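Local coordinates for protein GNAT family acetyltransferase (Mycobacterium smegmatis, PDB 6C30) that probably transfers an acetyl group from acetyl-coenzyme A to an amino group, as a RimJ-type N-acetyltransferase of the GNAT family, at residues P31-M34 / R35-A38; R79-R83 / H84-L88; L181-G185 / A186-H190. All blocks are in the same frame, centred on the assembly; numbering follows the deposited sequence.

Contact 1 (P31-M34 / R35-A38); sequences PVRM and RDAA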
loop_
_atom_site.group_PDB
_atom_site.type_symbol
_atom_site.label_atom_id
_atom_site.label_comp_id
_atom_site.label_asym_id
_atom_site.label_seq_id
_atom_site.Cartn_x
_atom_site.Cartn_y
_atom_site.Cartn_z
ATOM N N PRO A 31 7.537 1.394 4.684
ATOM C CA PRO A 31 8.717 2.230 4.968
ATOM C C PRO A 31 8.593 3.694 4.556
ATOM O O PRO A 31 8.010 3.999 3.523
ATOM C CB PRO A 31 9.822 1.553 4.151
ATOM C CG PRO A 31 9.398 0.110 4.082
ATOM C CD PRO A 31 7.891 0.177 3.926
ATOM N N VAL A 32 9.159 4.597 5.346
ATOM C CA VAL A 32 9.349 5.978 4.899
ATOM C C VAL A 32 10.090 6.007 3.565
ATOM O O VAL A 32 10.942 5.148 3.292
ATOM C CB VAL A 32 10.148 6.838 5.922
ATOM C CG1 VAL A 32 9.358 7.067 7.207
ATOM C CG2 VAL A 32 11.506 6.219 6.222
ATOM N N ARG A 33 9.776 6.997 2.743
ATOM C CA ARG A 33 10.485 7.148 1.478
ATOM C C ARG A 33 10.567 8.617 1.099
ATOM O O ARG A 33 9.832 9.464 1.644
ATOM C CB ARG A 33 9.810 6.328 0.375
ATOM C CG ARG A 33 8.403 6.773 0.056
ATOM C CD ARG A 33 7.730 5.783 -0.910
ATOM N NE ARG A 33 6.312 6.090 -0.995
ATOM C CZ ARG A 33 5.326 5.203 -0.889
ATOM N NH1 ARG A 33 5.559 3.906 -0.697
ATOM N NH2 ARG A 33 4.084 5.635 -0.973
ATOM N N MET A 34 11.465 8.933 0.168
ATOM C CA MET A 34 11.705 10.330 -0.189
ATOM C C MET A 34 10.467 11.057 -0.705
ATOM O O MET A 34 10.288 12.242 -0.431
ATOM C CB MET A 34 12.839 10.438 -1.231
ATOM C CG MET A 34 14.181 9.963 -0.713
ATOM S SD MET A 34 14.766 11.015 0.625
ATOM C CE MET A 34 16.167 10.089 1.202
ATOM N N ARG A 35 9.597 10.354 -1.429
ATOM C CA ARG A 35 8.407 10.985 -1.978
ATOM C C ARG A 35 7.390 11.398 -0.911
ATOM O O ARG A 35 6.411 12.067 -1.226
ATOM C CB ARG A 35 7.738 10.054 -2.993
ATOM C CG ARG A 35 8.497 9.926 -4.312
ATOM C CD ARG A 35 7.682 10.538 -5.436
ATOM N NE ARG A 35 8.442 10.703 -6.672
ATOM C CZ ARG A 35 8.513 9.794 -7.638
ATOM N NH1 ARG A 35 7.892 8.622 -7.504
ATOM N NH2 ARG A 35 9.217 10.050 -8.733
ATOM N N ASP A 36 7.647 11.046 0.347
ATOM C CA ASP A 36 6.768 11.488 1.423
ATOM C C ASP A 36 6.960 12.949 1.806
ATOM O O ASP A 36 6.217 13.447 2.648
ATOM C CB ASP A 36 6.978 10.628 2.669
ATOM C CG ASP A 36 6.465 9.210 2.498
ATOM O OD1 ASP A 36 5.431 9.035 1.803
ATOM O OD2 ASP A 36 7.096 8.291 3.071
ATOM N N ALA A 37 7.947 13.634 1.223
ATOM C CA ALA A 37 8.278 14.989 1.668
ATOM C C ALA A 37 7.070 15.907 1.673
ATOM O O ALA A 37 6.842 16.632 2.647
ATOM C CB ALA A 37 9.379 15.584 0.801
ATOM N N ALA A 38 6.277 15.888 0.607
ATOM C CA ALA A 38 5.192 16.857 0.511
ATOM C C ALA A 38 4.125 16.639 1.578
ATOM O O ALA A 38 3.705 17.607 2.233
ATOM C CB ALA A 38 4.567 16.815 -0.882
HETATM O O HOH W 1 5.262 8.591 -0.949
#

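Contact 2 (R79-R83 / H84-L88); sequences RAEAR and HGRML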
loop_
_atom_site.group_PDB
_atom_site.type_symbol
_atom_site.label_atom_id
_atom_site.label_comp_id
_atom_site.label_asym_id
_atom_site.label_seq_id
_atom_site.Cartn_x
_atom_site.Cartn_y
_atom_site.Cartn_z
ATOM N N ARG A 79 16.484 5.869 7.366
ATOM C CA ARG A 79 16.763 4.679 6.583
ATOM C C ARG A 79 18.168 4.132 6.860
ATOM O O ARG A 79 18.368 2.913 6.845
ATOM C CB ARG A 79 16.559 4.980 5.095
ATOM C CG ARG A 79 15.080 5.225 4.761
ATOM C CD ARG A 79 14.821 5.381 3.273
ATOM N NE ARG A 79 15.179 4.168 2.558
ATOM C CZ ARG A 79 14.345 3.163 2.308
ATOM N NH1 ARG A 79 13.072 3.210 2.703
ATOM N NH2 ARG A 79 14.792 2.103 1.658
ATOM N N ALA A 80 19.122 5.014 7.147
ATOM C CA ALA A 80 20.463 4.558 7.517
ATOM C C ALA A 80 20.442 3.795 8.845
ATOM O O ALA A 80 21.052 2.731 8.975
ATOM C CB ALA A 80 21.411 5.727 7.589
ATOM N N GLU A 81 19.733 4.330 9.834
ATOM C CA GLU A 81 19.604 3.613 11.099
ATOM C C GLU A 81 18.929 2.260 10.908
ATOM O O GLU A 81 19.288 1.278 11.563
ATOM C CB GLU A 81 18.827 4.451 12.108
ATOM C CG GLU A 81 19.586 5.652 12.621
ATOM C CD GLU A 81 20.889 5.258 13.283
ATOM O OE1 GLU A 81 20.840 4.574 14.326
ATOM O OE2 GLU A 81 21.961 5.627 12.757
ATOM N N ALA A 82 17.944 2.200 10.015
ATOM C CA ALA A 82 17.247 0.952 9.750
ATOM C C ALA A 82 18.173 -0.064 9.087
ATOM O O ALA A 82 18.094 -1.265 9.352
ATOM C CB ALA A 82 16.019 1.208 8.884
ATOM N N ARG A 83 19.051 0.433 8.221
ATOM C CA ARG A 83 20.020 -0.422 7.542
ATOM C C ARG A 83 20.979 -1.068 8.547
ATOM O O ARG A 83 21.506 -2.159 8.315
ATOM C CB ARG A 83 20.786 0.408 6.509
ATOM C CG ARG A 83 21.485 -0.380 5.425
ATOM C CD ARG A 83 21.778 0.505 4.209
ATOM N NE ARG A 83 22.292 1.833 4.555
ATOM C CZ ARG A 83 21.654 2.983 4.321
ATOM N NH1 ARG A 83 20.458 2.996 3.743
ATOM N NH2 ARG A 83 22.218 4.132 4.670
ATOM N N HIS A 84 21.190 -0.390 9.670
ATOM C CA HIS A 84 22.046 -0.907 10.734
ATOM C C HIS A 84 21.247 -1.667 11.787
ATOM O O HIS A 84 21.792 -2.087 12.809
ATOM C CB HIS A 84 22.830 0.234 11.382
ATOM C CG HIS A 84 23.810 0.891 10.457
ATOM N ND1 HIS A 84 24.928 0.241 9.978
ATOM C CD2 HIS A 84 23.839 2.133 9.922
ATOM C CE1 HIS A 84 25.603 1.057 9.188
ATOM N NE2 HIS A 84 24.962 2.211 9.134
ATOM N N GLY A 85 19.950 -1.828 11.546
ATOM C CA GLY A 85 19.102 -2.611 12.425
ATOM C C GLY A 85 18.740 -1.940 13.732
ATOM O O GLY A 85 18.302 -2.611 14.668
ATOM N N ARG A 86 18.894 -0.619 13.800
ATOM C CA ARG A 86 18.621 0.114 15.026
ATOM C C ARG A 86 17.245 0.775 15.073
ATOM O O ARG A 86 16.789 1.163 16.147
ATOM C CB ARG A 86 19.695 1.175 15.246
ATOM C CG ARG A 86 21.061 0.556 15.491
ATOM C CD ARG A 86 22.058 1.575 16.029
ATOM N NE ARG A 86 22.509 2.516 15.008
ATOM C CZ ARG A 86 23.660 2.408 14.348
ATOM N NH1 ARG A 86 24.481 1.399 14.602
ATOM N NH2 ARG A 86 23.990 3.313 13.439
ATOM N N MET A 87 16.611 0.919 13.909
ATOM C CA MET A 87 15.287 1.529 13.810
ATOM C C MET A 87 14.473 0.838 12.740
ATOM O O MET A 87 15.028 0.219 11.830
ATOM C CB MET A 87 15.386 3.016 13.473
ATOM C CG MET A 87 16.124 3.868 14.495
ATOM S SD MET A 87 16.095 5.640 14.109
ATOM C CE MET A 87 14.452 6.063 14.660
ATOM N N LEU A 88 13.149 0.949 12.850
ATOM C CA LEU A 88 12.245 0.606 11.746
ATOM C C LEU A 88 11.277 1.775 11.585
ATOM O O LEU A 88 10.303 1.912 12.335
ATOM C CB LEU A 88 11.474 -0.701 11.983
ATOM C CG LEU A 88 12.287 -2.005 11.994
ATOM C CD1 LEU A 88 12.932 -2.289 13.348
ATOM C CD2 LEU A 88 11.399 -3.173 11.577
HETATM O O HOH W 2 15.981 -2.236 10.992
#

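Contact 3 (L181-G185 / A186-H190); sequences LEVDG and AWRDH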
loop_
_atom_site.group_PDB
_atom_site.type_symbol
_atom_site.label_atom_id
_atom_site.label_comp_id
_atom_site.label_asym_id
_atom_site.label_seq_id
_atom_site.Cartn_x
_atom_site.Cartn_y
_atom_site.Cartn_z
ATOM N N LEU A 181 12.993 13.942 28.858
ATOM C CA LEU A 181 13.201 14.450 27.504
ATOM C C LEU A 181 13.003 15.951 27.473
ATOM O O LEU A 181 12.125 16.487 28.169
ATOM C CB LEU A 181 12.238 13.779 26.518
ATOM C CG LEU A 181 12.639 12.419 25.949
ATOM C CD1 LEU A 181 11.432 11.674 25.394
ATOM C CD2 LEU A 181 13.725 12.587 24.877
ATOM N N GLU A 182 13.804 16.632 26.659
ATOM C CA GLU A 182 13.682 18.071 26.500
ATOM C C GLU A 182 12.515 18.348 25.565
ATOM O O GLU A 182 12.599 18.091 24.361
ATOM C CB GLU A 182 14.972 18.666 25.941
ATOM C CG GLU A 182 15.251 20.087 26.379
ATOM C CD GLU A 182 16.430 20.699 25.637
ATOM O OE1 GLU A 182 17.118 19.979 24.877
ATOM O OE2 GLU A 182 16.662 21.911 25.812
ATOM N N VAL A 183 11.419 18.849 26.119
ATOM C CA VAL A 183 10.162 19.024 25.385
ATOM C C VAL A 183 9.533 20.348 25.808
ATOM O O VAL A 183 9.416 20.625 26.998
ATOM C CB VAL A 183 9.167 17.865 25.670
ATOM C CG1 VAL A 183 7.791 18.167 25.089
ATOM C CG2 VAL A 183 9.697 16.535 25.152
ATOM N N ASP A 184 9.151 21.169 24.835
ATOM C CA ASP A 184 8.428 22.413 25.108
ATOM C C ASP A 184 9.169 23.292 26.121
ATOM O O ASP A 184 8.564 23.863 27.025
ATOM C CB ASP A 184 6.993 22.105 25.594
ATOM C CG ASP A 184 6.062 23.307 25.503
ATOM O OD1 ASP A 184 6.273 24.169 24.624
ATOM O OD2 ASP A 184 5.098 23.369 26.300
ATOM N N GLY A 185 10.489 23.374 25.978
ATOM C CA GLY A 185 11.251 24.357 26.731
ATOM C C GLY A 185 11.806 23.944 28.081
ATOM O O GLY A 185 12.346 24.790 28.807
ATOM N N ALA A 186 11.666 22.669 28.430
ATOM C CA ALA A 186 12.189 22.178 29.705
ATOM C C ALA A 186 12.345 20.676 29.661
ATOM O O ALA A 186 11.794 20.018 28.784
ATOM C CB ALA A 186 11.270 22.581 30.864
ATOM N N TRP A 187 13.102 20.137 30.610
ATOM C CA TRP A 187 13.203 18.686 30.766
ATOM C C TRP A 187 11.945 18.157 31.443
ATOM O O TRP A 187 11.656 18.532 32.575
ATOM C CB TRP A 187 14.450 18.324 31.574
ATOM C CG TRP A 187 15.710 18.616 30.842
ATOM C CD1 TRP A 187 16.504 19.723 30.965
ATOM C CD2 TRP A 187 16.327 17.787 29.853
ATOM N NE1 TRP A 187 17.585 19.626 30.118
ATOM C CE2 TRP A 187 17.498 18.446 29.424
ATOM C CE3 TRP A 187 16.008 16.545 29.296
ATOM C CZ2 TRP A 187 18.344 17.906 28.453
ATOM C CZ3 TRP A 187 16.847 16.006 28.336
ATOM C CH2 TRP A 187 18.005 16.688 27.929
ATOM N N ARG A 188 11.196 17.298 30.754
ATOM C CA ARG A 188 9.859 16.894 31.200
ATOM C C ARG A 188 9.773 15.434 31.625
ATOM O O ARG A 188 10.280 14.548 30.928
ATOM C CB ARG A 188 8.824 17.127 30.092
ATOM C CG ARG A 188 8.891 18.476 29.412
ATOM C CD ARG A 188 8.070 19.469 30.158
ATOM N NE ARG A 188 8.018 20.776 29.511
ATOM C CZ ARG A 188 7.359 21.803 30.034
ATOM N NH1 ARG A 188 6.713 21.637 31.181
ATOM N NH2 ARG A 188 7.343 22.981 29.427
ATOM N N ASP A 189 9.112 15.174 32.757
ATOM C CA ASP A 189 8.823 13.800 33.159
ATOM C C ASP A 189 8.073 13.049 32.060
ATOM O O ASP A 189 7.169 13.603 31.434
ATOM C CB ASP A 189 7.951 13.745 34.414
ATOM C CG ASP A 189 8.612 14.319 35.655
ATOM O OD1 ASP A 189 9.796 14.737 35.639
ATOM O OD2 ASP A 189 7.894 14.327 36.681
ATOM N N HIS A 190 8.433 11.792 31.839
ATOM C CA HIS A 190 7.687 10.903 30.954
ATOM C C HIS A 190 7.414 9.589 31.674
ATOM O O HIS A 190 8.315 9.028 32.309
ATOM C CB HIS A 190 8.461 10.616 29.660
ATOM C CG HIS A 190 8.434 11.732 28.657
ATOM N ND1 HIS A 190 9.031 12.953 28.882
ATOM C CD2 HIS A 190 7.903 11.795 27.408
ATOM C CE1 HIS A 190 8.855 13.727 27.824
ATOM N NE2 HIS A 190 8.183 13.046 26.913
HETATM O O HOH W 3 4.843 24.673 28.726
#

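Contact 1 (P31-M34 / R35-A38)
The Asp36 carboxylate turns back to the backbone N of Arg33, and the two side chains cross at about a right angle. OD2 of Asp36 takes the backbone N-H of Arg33 at 3.0 Å, with the donor lying above the carboxylate plane, 40° out of it. In the other direction the N of Asp36 gives its hydrogen to the O of Arg33, also at 3.0 Å, so each residue offers the other one donor and one acceptor. The CG of Asp36 stands beside its own backbone N and anti to its carbonyl carbon (chi1 -70°), which places OD2 within bonding distance of Arg33 N. This reciprocal pair, joined by Ala37 N to Met34 O at 3.2 Å, shapes the turn that carries the chain from strand 25-31 of the GNAT sheet into helix 37-46.

The aliphatic root of Arg33 rests on the acid: CG lies 3.6 Å from Asp36 OD2. From there the chain runs extended to NE, and the guanidinium is turned 34° from the carboxylate plane without bonding to it directly. A water bridges them instead, accepting from Arg33 NE at 2.7 Å in the guanidinium plane and donating to Asp36 OD1 at 2.8 Å. The charges on NE and OD1 probably attract one another only through space, while OD2 has a salt bridge to Arg30. The end of Arg35 leads away from the turn, and its NH1 forms a salt bridge with Asp95 of the second subunit; Arg33 NE has a long, weak ion pair with the same Asp95.

Contact 2 (R79-R83 / H84-L88)
A Schellman motif ends helix 71-83, with Gly85 at positive phi (75°) as the first residue to leave the helical path. Two bonds fold back into the last turn: Arg86 N reaches Glu81 O at 3.0 Å, and Gly85 N reaches Ala82 O at 2.9 Å. The former is the six-residue closure of the motif, and the side chains of the same two residues repeat the link. Arg86 grips the Glu81 carboxylate side-on, NE to OE1 at 2.7 Å and NH2 to OE2 at 3.2 Å, both nearly straight (176°). The oxygens lie in the guanidinium plane and are met on their syn sides, but about 30° out of the carboxylate plane. Glu81 reaches this position by bending at chi2. Its aliphatic part meets Met87, whose SD lies 3.6 Å from Glu81 CB. A water donates to both Ala82 O and Met87 O, tying the helix end to the outgoing chain, and Ala82 CA makes a CA-H...O contact of 3.1 Å with Met87 O. Ala82 also packs on Trp13. With the Glu81-Arg86 salt bridge lying beside them, the two backbone bonds and Gly85 make a C-terminal helix cap of Schellman type, leading directly into strand 88-94.

Contact 3 (L181-G185 / A186-H190)
Val183 O is gripped by two donors, Arg188 NE at 2.9 Å and, weakly, Ala186 N at 3.4 Å. Arg188 NH2 donates in turn to Asp184 O at 2.8 Å, so one guanidinium edge clasps two successive carbonyls of a beta hairpin. Both oxygens lie in the guanidinium plane, within 3°. The hairpin joins strand 182-183 to strand 186-196 through a type I' turn from Val183 to Ala186, and Arg188 bends at chi2 (-87°) to lay its end along the turn. Asp184 OD2 adds only a long ion pair with NH2, well out of the guanidinium plane; a water links the two, its bond to NH2 weak. Asp184 and Gly185 both have positive phi, as the two central residues of a type I' turn do.

Along the ladder Val183 N bonds to Ala186 O, and Arg188 N to Leu181 O at 2.9 Å. Between these lies the non-hydrogen-bonded pair of Glu182 and Trp187, on the sheet face away from Val183 and Arg188. There Glu182 CB sits over the six-membered ring of Trp187 in a CH-pi contact, 3.9 Å from its centroid. On the other face His190 is held by ND1 to Arg188 O at 2.9 Å, which restrains the turn of its ring. Val183 CG2 comes to the edge of that imidazole, while Leu181 CD1 stands over its face, 4.0 Å from the centroid.

The three contacts follow one another along the chain, and each is a local turn at the end of a regular element. Contact 1 leads from strand 25-31 into helix 37-46, contact 2 from helix 71-83 into strand 88-94, and contact 3 is the hairpin at the start of strand 186-196. Contacts 1 and 2, their centres 16 Å apart, touch directly: Val32 O lies 2.9 Å from Arg79 NH1, a probable hydrogen bond. Both lie by the second subunit, whereas no other chain of the assembly touches contact 3, about 28 Å and 26 Å from them centre to centre. Contacts 1 and 2 adjoin strands of the mixed GNAT sheet; contact 3 is made of two of its strands.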